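Local coordinates for silicatein alpha (Tethya aurantium, PDB 6ZQ3), which is a papain-family protein of sponge spicules that probably promotes silica formation, at residues Ser26-Ala34 against Leu163-Gly171. Numbering follows the deposited sequence.
Sequences SYAFSAMGA and LNHAMVITG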
ATOM      1  N   SER A  26      -7.590   1.219  -4.000  1.00 45.57           N
ATOM      2  CA  SER A  26      -6.607   1.023  -2.930  1.00 46.29           C
ATOM      3  C   SER A  26      -5.451   0.121  -3.365  1.00 39.98           C
ATOM      4  O   SER A  26      -4.288   0.398  -3.061  1.00 35.35           O
ATOM      5  CB  SER A  26      -7.252   0.479  -1.641  1.00 47.19           C
ATOM      6  OG  SER A  26      -8.063  -0.651  -1.884  1.00 46.90           O
ATOM      7  N   TYR A  27      -5.753  -0.923  -4.117  1.00 41.50           N
ATOM      8  CA  TYR A  27      -4.674  -1.763  -4.669  1.00 42.58           C
ATOM      9  C   TYR A  27      -3.519  -0.907  -5.204  1.00 38.54           C
ATOM     10  O   TYR A  27      -2.360  -1.155  -4.870  1.00 42.29           O
ATOM     11  CB  TYR A  27      -5.188  -2.758  -5.716  1.00 43.47           C
ATOM     12  CG  TYR A  27      -5.616  -2.158  -7.034  1.00 46.47           C
ATOM     13  CD1 TYR A  27      -6.909  -1.695  -7.221  1.00 47.23           C
ATOM     14  CD2 TYR A  27      -4.736  -2.097  -8.119  1.00 46.84           C
ATOM     15  CE1 TYR A  27      -7.305  -1.163  -8.438  1.00 47.93           C
ATOM     16  CE2 TYR A  27      -5.119  -1.553  -9.326  1.00 46.59           C
ATOM     17  CZ  TYR A  27      -6.409  -1.090  -9.483  1.00 45.00           C
ATOM     18  OH  TYR A  27      -6.808  -0.555 -10.683  1.00 47.24           O
ATOM     19  N   ALA A  28      -3.841   0.132  -5.961  1.00 36.01           N
ATOM     20  CA  ALA A  28      -2.826   0.967  -6.597  1.00 36.89           C
ATOM     21  C   ALA A  28      -2.090   1.802  -5.619  1.00 38.77           C
ATOM     22  O   ALA A  28      -0.891   1.984  -5.760  1.00 44.16           O
ATOM     23  CB  ALA A  28      -3.470   1.907  -7.616  1.00 37.90           C
ATOM     24  N   PHE A  29      -2.829   2.394  -4.677  1.00 39.23           N
ATOM     25  CA  PHE A  29      -2.236   3.310  -3.726  1.00 36.61           C
ATOM     26  C   PHE A  29      -1.363   2.489  -2.834  1.00 36.17           C
ATOM     27  O   PHE A  29      -0.261   2.877  -2.541  1.00 35.20           O
ATOM     28  CB  PHE A  29      -3.293   4.068  -2.926  1.00 37.44           C
ATOM     29  CG  PHE A  29      -3.871   5.264  -3.654  1.00 36.62           C
ATOM     30  CD1 PHE A  29      -4.966   5.125  -4.477  1.00 36.31           C
ATOM     31  CD2 PHE A  29      -3.306   6.509  -3.513  1.00 36.06           C
ATOM     32  CE1 PHE A  29      -5.503   6.204  -5.138  1.00 35.96           C
ATOM     33  CE2 PHE A  29      -3.817   7.595  -4.187  1.00 38.46           C
ATOM     34  CZ  PHE A  29      -4.929   7.443  -5.002  1.00 37.29           C
ATOM     35  N   SER A  30      -1.864   1.339  -2.419  1.00 36.31           N
ATOM     36  CA  SER A  30      -1.092   0.425  -1.588  1.00 39.34           C
ATOM     37  C   SER A  30       0.201  -0.100  -2.273  1.00 45.54           C
ATOM     38  O   SER A  30       1.254  -0.200  -1.624  1.00 47.68           O
ATOM     39  CB  SER A  30      -1.963  -0.759  -1.208  1.00 38.97           C
ATOM     40  OG  SER A  30      -1.170  -1.758  -0.611  1.00 47.61           O
ATOM     41  N   ALA A  31       0.112  -0.438  -3.565  1.00 40.26           N
ATOM     42  CA  ALA A  31       1.265  -0.939  -4.308  1.00 42.37           C
ATOM     43  C   ALA A  31       2.364   0.105  -4.522  1.00 44.08           C
ATOM     44  O   ALA A  31       3.549  -0.204  -4.322  1.00 40.08           O
ATOM     45  CB  ALA A  31       0.824  -1.510  -5.641  1.00 42.84           C
ATOM     46  N   MET A  32       1.957   1.326  -4.901  1.00 45.82           N
ATOM     47  CA  MET A  32       2.859   2.465  -5.120  1.00 44.36           C
ATOM     48  C   MET A  32       3.548   2.923  -3.863  1.00 45.47           C
ATOM     49  O   MET A  32       4.714   3.318  -3.897  1.00 50.81           O
ATOM     50  CB  MET A  32       2.082   3.643  -5.708  1.00 49.20           C
ATOM     51  CG  MET A  32       1.599   3.393  -7.125  1.00 55.31           C
ATOM     52  SD  MET A  32       2.952   3.036  -8.295  1.00 71.31           S
ATOM     53  CE  MET A  32       3.158   1.260  -8.130  1.00 66.16           C
ATOM     54  N   GLY A  33       2.809   2.876  -2.759  1.00 42.07           N
ATOM     55  CA  GLY A  33       3.325   3.167  -1.450  1.00 38.95           C
ATOM     56  C   GLY A  33       4.506   2.299  -1.066  1.00 44.50           C
ATOM     57  O   GLY A  33       5.562   2.828  -0.680  1.00 47.17           O
ATOM     58  N   ALA A  34       4.363   0.976  -1.163  1.00 44.27           N
ATOM     59  CA  ALA A  34       5.517   0.106  -0.946  1.00 44.97           C
ATOM     60  C   ALA A  34       6.665   0.450  -1.903  1.00 45.95           C
ATOM     61  O   ALA A  34       7.794   0.631  -1.475  1.00 48.67           O
ATOM     62  CB  ALA A  34       5.144  -1.366  -1.024  1.00 44.43           C
ATOM     63  N   LEU A 163     -10.816 -10.181   2.048  1.00 61.22           N
ATOM     64  CA  LEU A 163     -10.218  -8.890   2.268  1.00 60.95           C
ATOM     65  C   LEU A 163     -10.737  -7.958   1.185  1.00 57.92           C
ATOM     66  O   LEU A 163     -10.888  -8.353   0.033  1.00 58.62           O
ATOM     67  CB  LEU A 163      -8.692  -9.014   2.147  1.00 60.36           C
ATOM     68  CG  LEU A 163      -8.068 -10.273   2.772  1.00 59.39           C
ATOM     69  CD1 LEU A 163      -6.728 -10.615   2.131  1.00 54.80           C
ATOM     70  CD2 LEU A 163      -7.941 -10.125   4.281  1.00 59.97           C
ATOM     71  N   ASN A 164     -10.957  -6.707   1.541  1.00 50.92           N
ATOM     72  CA  ASN A 164     -11.611  -5.791   0.643  1.00 53.05           C
ATOM     73  C   ASN A 164     -10.913  -4.436   0.537  1.00 50.51           C
ATOM     74  O   ASN A 164     -11.419  -3.534  -0.141  1.00 49.35           O
ATOM     75  CB  ASN A 164     -13.038  -5.604   1.135  1.00 57.91           C
ATOM     76  CG  ASN A 164     -13.080  -5.226   2.597  1.00 65.95           C
ATOM     77  OD1 ASN A 164     -12.523  -4.200   2.989  1.00 83.57           O
ATOM     78  ND2 ASN A 164     -13.684  -6.075   3.424  1.00 73.42           N
ATOM     79  N   HIS A 165      -9.770  -4.266   1.190  1.00 45.52           N
ATOM     80  CA  HIS A 165      -9.130  -2.947   1.168  1.00 49.11           C
ATOM     81  C   HIS A 165      -7.646  -3.106   1.436  1.00 45.78           C
ATOM     82  O   HIS A 165      -7.246  -3.917   2.269  1.00 41.15           O
ATOM     83  CB  HIS A 165      -9.794  -1.990   2.187  1.00 51.51           C
ATOM     84  CG  HIS A 165      -9.237  -0.602   2.155  1.00 60.63           C
ATOM     85  ND1 HIS A 165      -9.569   0.310   1.175  1.00 64.62           N
ATOM     86  CD2 HIS A 165      -8.370   0.035   2.981  1.00 66.10           C
ATOM     87  CE1 HIS A 165      -8.925   1.444   1.394  1.00 67.13           C
ATOM     88  NE2 HIS A 165      -8.195   1.305   2.486  1.00 64.81           N
ATOM     89  N   ALA A 166      -6.851  -2.333   0.705  1.00 41.72           N
ATOM     90  CA  ALA A 166      -5.412  -2.475   0.685  1.00 41.34           C
ATOM     91  C   ALA A 166      -4.768  -1.207   1.191  1.00 41.81           C
ATOM     92  O   ALA A 166      -5.260  -0.106   0.929  1.00 39.65           O
ATOM     93  CB  ALA A 166      -4.920  -2.769  -0.740  1.00 40.49           C
ATOM     94  N   MET A 167      -3.639  -1.352   1.883  1.00 45.38           N
ATOM     95  CA  MET A 167      -2.919  -0.185   2.429  1.00 49.56           C
ATOM     96  C   MET A 167      -1.446  -0.493   2.553  1.00 45.88           C
ATOM     97  O   MET A 167      -1.024  -1.582   2.210  1.00 50.11           O
ATOM     98  CB  MET A 167      -3.487   0.201   3.808  1.00 52.64           C
ATOM     99  CG  MET A 167      -4.896  -0.296   4.096  1.00 55.18           C
ATOM    100  SD  MET A 167      -5.348  -0.160   5.829  1.00 64.60           S
ATOM    101  CE  MET A 167      -5.282   1.616   5.906  1.00 60.16           C
ATOM    102  N   VAL A 168      -0.661   0.460   3.042  1.00 50.78           N
ATOM    103  CA  VAL A 168       0.789   0.253   3.245  1.00 50.17           C
ATOM    104  C   VAL A 168       1.095   0.186   4.715  1.00 47.44           C
ATOM    105  O   VAL A 168       0.819   1.131   5.427  1.00 52.63           O
ATOM    106  CB  VAL A 168       1.664   1.414   2.737  1.00 49.59           C
ATOM    107  CG1 VAL A 168       3.054   0.901   2.405  1.00 53.01           C
ATOM    108  CG2 VAL A 168       1.052   2.091   1.536  1.00 51.87           C
ATOM    109  N   ILE A 169       1.667  -0.912   5.177  1.00 45.69           N
ATOM    110  CA  ILE A 169       2.259  -0.932   6.508  1.00 43.84           C
ATOM    111  C   ILE A 169       3.576  -0.131   6.481  1.00 43.39           C
ATOM    112  O   ILE A 169       4.485  -0.442   5.708  1.00 42.48           O
ATOM    113  CB  ILE A 169       2.432  -2.395   7.002  1.00 44.91           C
ATOM    114  CG1 ILE A 169       1.041  -3.019   7.203  1.00 46.15           C
ATOM    115  CG2 ILE A 169       3.204  -2.473   8.314  1.00 42.94           C
ATOM    116  CD1 ILE A 169       1.031  -4.230   8.102  1.00 47.69           C
ATOM    117  N   THR A 170       3.676   0.900   7.319  1.00 41.70           N
ATOM    118  CA  THR A 170       4.880   1.747   7.381  1.00 44.59           C
ATOM    119  C   THR A 170       5.694   1.588   8.675  1.00 46.96           C
ATOM    120  O   THR A 170       6.697   2.271   8.861  1.00 45.82           O
ATOM    121  CB  THR A 170       4.509   3.225   7.267  1.00 44.91           C
ATOM    122  OG1 THR A 170       3.562   3.529   8.283  1.00 48.00           O
ATOM    123  CG2 THR A 170       3.912   3.573   5.889  1.00 44.87           C
ATOM    124  N   GLY A 171       5.266   0.693   9.560  1.00 49.53           N
ATOM    125  CA  GLY A 171       5.959   0.446  10.813  1.00 49.81           C
ATOM    126  C   GLY A 171       5.098  -0.372  11.756  1.00 52.76           C
ATOM    127  O   GLY A 171       4.116  -0.999  11.348  1.00 51.74           O
TER
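Where papain-family peptidases carry their catalytic cysteine, this chain has Ser26, and its hydroxyl meets the strand at two points. Ser26 OG accepts a weak hydrogen bond from Ala166 N at 3.3 Å and lies 3.5 Å from His165 ND1, a close approach, oblique to the ring, and not a hydrogen bond. The other ring nitrogen, NE2, is hydrogen-bonded to Asn185 OD1, and Trp187 packs against the ring; Ser26, His165 and Asn185 occupy positions consistent with the Cys-His-Asn triad of papain-like peptidases. His165 starts out from the strand away from the helix; with CG anti to the backbone N (chi1 -177°), the ring comes back within range of Ser26. One turn further along the helix, Ser30 OG donates to Met167 O at 2.8 Å, coming from above the carbonyl plane, 63° out of it. Beside this bond the Ser30 CB and Ala166 CB atoms touch at 3.6 Å, and Met71 of helix 71-80 touches both side chains. Val168 closes the far end: its CG2 rests 3.9 Å from Gly33 CA, where the missing side chain lets the methyl settle against the helix, while CG1 reaches Ala34 N at 3.8 Å. The axes of the two segments lie 16° apart; the contact joins the helical and β-rich halves of the papain fold, near the centre of the chain. Small residues bring the two backbones close, and the Ser30 bond ties the helix to the strand backbone; the Ser26 hydroxyl stands beside the imidazole across this interface, consistent with a papain-type Cys-His site, with no bond between them in this model.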